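Local coordinates for MutT/nudix family protein (Enterococcus faecalis, PDB 2FML) that is of unknown function but probably binds a nucleoside-diphosphate-type ligand and may regulate transcription, at residues 40-45 against 90-95. Residues are numbered along the deposited sequence; the frame is centred on the assembly and turned at random.
Sequences LTVDMV and LRETKE
Met44, a selenomethionine on strand 39-50, and Thr93 on helix 85-97 meet at the tightest point of this buried contact: CG of Met44 lies 3.5 Å from OG1 of Thr93, and CB of Met44 is almost as near. The touch is made by the root of the long side chain. With CG anti to the backbone N (chi1 168°) and further bends at chi2 and chi3, the selenium end turns away from 90-95; the side chain also packs on Val89 and on Tyr128 and Ala130 of strand 123-131. A looser apolar contact lies two residues earlier on the same strand face, where CG2 of Val42 comes within 4.4 Å of CG of Glu92.

No hydrogen bond links the two segments. Thr93 OG1, beside its own backbone N, bonds instead to Val89 O one turn earlier in the helix. The ionic pairs of Arg91 do not cross to the strand: NH2 reaches Glu95 OE1 at 3.2 Å, straight at the N-H (167°) but from above the carboxylate plane, while NH1 pairs with Glu83, just before the helix.

Helix 85-97 carries part of the Nudix box, residues 77-98, and packs on the central sheet as in the Nudix fold. Van der Waals contacts thus join helix to strand, while Thr93 and Arg91 find polar partners within the box.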
ATOM      1  N   LEU A  40      -7.040  -2.443 -14.479  1.00 53.10           N
ATOM      2  CA  LEU A  40      -6.067  -2.586 -13.412  1.00 51.46           C
ATOM      3  C   LEU A  40      -4.670  -2.720 -14.009  1.00 51.37           C
ATOM      4  O   LEU A  40      -4.402  -3.605 -14.817  1.00 47.89           O
ATOM      5  CB  LEU A  40      -6.358  -3.839 -12.549  1.00 53.46           C
ATOM      6  CG  LEU A  40      -5.443  -3.968 -11.255  1.00 51.40           C
ATOM      7  CD1 LEU A  40      -5.873  -2.837 -10.343  1.00 47.33           C
ATOM      8  CD2 LEU A  40      -5.679  -5.303 -10.584  1.00 51.11           C
ATOM      9  N   THR A  41      -3.762  -1.848 -13.580  1.00 51.48           N
ATOM     10  CA  THR A  41      -2.409  -1.926 -14.068  1.00 52.15           C
ATOM     11  C   THR A  41      -1.458  -1.973 -12.884  1.00 53.17           C
ATOM     12  O   THR A  41      -1.887  -1.899 -11.702  1.00 51.17           O
ATOM     13  CB  THR A  41      -2.016  -0.701 -14.971  1.00 54.51           C
ATOM     14  OG1 THR A  41      -2.200   0.495 -14.239  1.00 54.77           O
ATOM     15  CG2 THR A  41      -2.823  -0.593 -16.236  1.00 50.29           C
ATOM     16  N   VAL A  42      -0.181  -2.222 -13.225  1.00 53.44           N
ATOM     17  CA  VAL A  42       0.933  -2.286 -12.295  1.00 54.32           C
ATOM     18  C   VAL A  42       2.014  -1.415 -12.926  1.00 55.63           C
ATOM     19  O   VAL A  42       2.124  -1.358 -14.139  1.00 55.98           O
ATOM     20  CB  VAL A  42       1.490  -3.774 -12.075  1.00 53.42           C
ATOM     21  CG1 VAL A  42       0.562  -4.567 -11.233  1.00 48.61           C
ATOM     22  CG2 VAL A  42       1.750  -4.495 -13.418  1.00 54.60           C
ATOM     23  N   ASP A  43       2.826  -0.784 -12.101  1.00 56.23           N
ATOM     24  CA  ASP A  43       3.967  -0.039 -12.566  1.00 57.23           C
ATOM     25  C   ASP A  43       5.095  -0.346 -11.586  1.00 58.07           C
ATOM     26  O   ASP A  43       4.863  -0.593 -10.357  1.00 58.06           O
ATOM     27  CB  ASP A  43       3.661   1.480 -12.536  1.00 57.83           C
ATOM     28  CG  ASP A  43       2.858   1.931 -13.758  1.00 60.80           C
ATOM     29  OD1 ASP A  43       3.462   2.029 -14.859  1.00 64.37           O
ATOM     30  OD2 ASP A  43       1.616   2.147 -13.636  1.00 60.14           O
HETATM   31  N   MSE A  44       6.321  -0.286 -12.095  1.00 57.98           N
HETATM   32  CA  MSE A  44       7.461  -0.754 -11.332  1.00 59.06           C
HETATM   33  C   MSE A  44       8.527   0.301 -11.249  1.00 58.16           C
HETATM   34  O   MSE A  44       8.940   0.835 -12.280  1.00 57.96           O
HETATM   35  CB  MSE A  44       7.984  -2.027 -11.973  1.00 59.63           C
HETATM   36  CG  MSE A  44       9.302  -2.499 -11.491  1.00 65.00           C
HETATM   37 SE   MSE A  44       9.233  -3.316  -9.664  1.00 77.34          SE
HETATM   38  CE  MSE A  44      10.094  -2.022  -8.904  1.00 77.65           C
ATOM     39  N   VAL A  45       8.954   0.615 -10.007  1.00 57.55           N
ATOM     40  CA  VAL A  45      10.084   1.548  -9.800  1.00 56.50           C
ATOM     41  C   VAL A  45      11.315   0.734  -9.457  1.00 56.85           C
ATOM     42  O   VAL A  45      11.389   0.170  -8.384  1.00 57.80           O
ATOM     43  CB  VAL A  45       9.833   2.625  -8.734  1.00 55.32           C
ATOM     44  CG1 VAL A  45      11.088   3.530  -8.615  1.00 57.65           C
ATOM     45  CG2 VAL A  45       8.543   3.485  -9.045  1.00 54.44           C
ATOM     46  N   LEU A  90       6.001  -8.502 -12.123  1.00 56.28           N
ATOM     47  CA  LEU A  90       7.162  -9.265 -12.495  1.00 58.06           C
ATOM     48  C   LEU A  90       7.204  -9.712 -13.952  1.00 57.44           C
ATOM     49  O   LEU A  90       8.260  -9.698 -14.547  1.00 56.60           O
ATOM     50  CB  LEU A  90       7.336 -10.503 -11.586  1.00 59.41           C
ATOM     51  CG  LEU A  90       7.373 -10.447 -10.044  1.00 61.10           C
ATOM     52  CD1 LEU A  90       7.563 -11.912  -9.530  1.00 60.62           C
ATOM     53  CD2 LEU A  90       8.411  -9.536  -9.552  1.00 60.25           C
ATOM     54  N   ARG A  91       6.061 -10.140 -14.484  1.00 57.89           N
ATOM     55  CA  ARG A  91       5.875 -10.494 -15.905  1.00 58.66           C
ATOM     56  C   ARG A  91       6.047  -9.259 -16.835  1.00 58.53           C
ATOM     57  O   ARG A  91       6.760  -9.335 -17.842  1.00 58.87           O
ATOM     58  CB  ARG A  91       4.462 -11.037 -16.060  1.00 59.37           C
ATOM     59  CG  ARG A  91       4.144 -11.889 -17.283  1.00 61.35           C
ATOM     60  CD  ARG A  91       2.660 -11.863 -17.450  1.00 63.80           C
ATOM     61  NE  ARG A  91       2.418 -10.766 -18.334  1.00 66.50           N
ATOM     62  CZ  ARG A  91       1.551  -9.787 -18.222  1.00 64.04           C
ATOM     63  NH1 ARG A  91       0.689  -9.648 -17.231  1.00 68.97           N
ATOM     64  NH2 ARG A  91       1.579  -8.919 -19.179  1.00 65.79           N
ATOM     65  N   GLU A  92       5.408  -8.144 -16.498  1.00 57.80           N
ATOM     66  CA  GLU A  92       5.531  -6.876 -17.263  1.00 58.01           C
ATOM     67  C   GLU A  92       6.913  -6.272 -17.272  1.00 57.60           C
ATOM     68  O   GLU A  92       7.350  -5.753 -18.289  1.00 58.67           O
ATOM     69  CB  GLU A  92       4.524  -5.843 -16.803  1.00 57.93           C
ATOM     70  CG  GLU A  92       3.100  -6.205 -17.196  1.00 61.45           C
ATOM     71  CD  GLU A  92       2.790  -6.021 -18.712  1.00 64.27           C
ATOM     72  OE1 GLU A  92       3.534  -5.326 -19.451  1.00 68.56           O
ATOM     73  OE2 GLU A  92       1.748  -6.544 -19.154  1.00 65.83           O
ATOM     74  N   THR A  93       7.620  -6.390 -16.157  1.00 57.33           N
ATOM     75  CA  THR A  93       8.981  -5.878 -16.056  1.00 57.09           C
ATOM     76  C   THR A  93       9.911  -6.706 -16.934  1.00 56.91           C
ATOM     77  O   THR A  93      10.717  -6.150 -17.680  1.00 57.27           O
ATOM     78  CB  THR A  93       9.476  -5.860 -14.596  1.00 57.16           C
ATOM     79  OG1 THR A  93       8.591  -5.047 -13.835  1.00 58.09           O
ATOM     80  CG2 THR A  93      10.992  -5.387 -14.461  1.00 56.89           C
ATOM     81  N   LYS A  94       9.785  -8.022 -16.870  1.00 56.35           N
ATOM     82  CA  LYS A  94      10.527  -8.875 -17.776  1.00 55.95           C
ATOM     83  C   LYS A  94      10.207  -8.641 -19.263  1.00 56.50           C
ATOM     84  O   LYS A  94      11.125  -8.525 -20.061  1.00 54.87           O
ATOM     85  CB  LYS A  94      10.379 -10.349 -17.408  1.00 55.68           C
ATOM     86  CG  LYS A  94      11.422 -11.190 -18.097  1.00 56.37           C
ATOM     87  CD  LYS A  94      11.143 -12.670 -17.969  1.00 56.26           C
ATOM     88  CE  LYS A  94      12.088 -13.460 -18.893  1.00 55.95           C
ATOM     89  NZ  LYS A  94      11.646 -14.886 -18.856  1.00 59.25           N
ATOM     90  N   GLU A  95       8.917  -8.564 -19.633  1.00 58.24           N
ATOM     91  CA  GLU A  95       8.515  -8.433 -21.061  1.00 59.75           C
ATOM     92  C   GLU A  95       9.027  -7.116 -21.618  1.00 59.56           C
ATOM     93  O   GLU A  95       9.520  -7.096 -22.776  1.00 59.48           O
ATOM     94  CB  GLU A  95       6.981  -8.506 -21.270  1.00 60.16           C
ATOM     95  CG  GLU A  95       6.265  -9.637 -20.457  1.00 64.21           C
ATOM     96  CD  GLU A  95       4.955 -10.248 -21.056  1.00 63.41           C
ATOM     97  OE1 GLU A  95       3.987  -9.469 -21.273  1.00 67.15           O
ATOM     98  OE2 GLU A  95       4.910 -11.514 -21.230  1.00 62.84           O
TER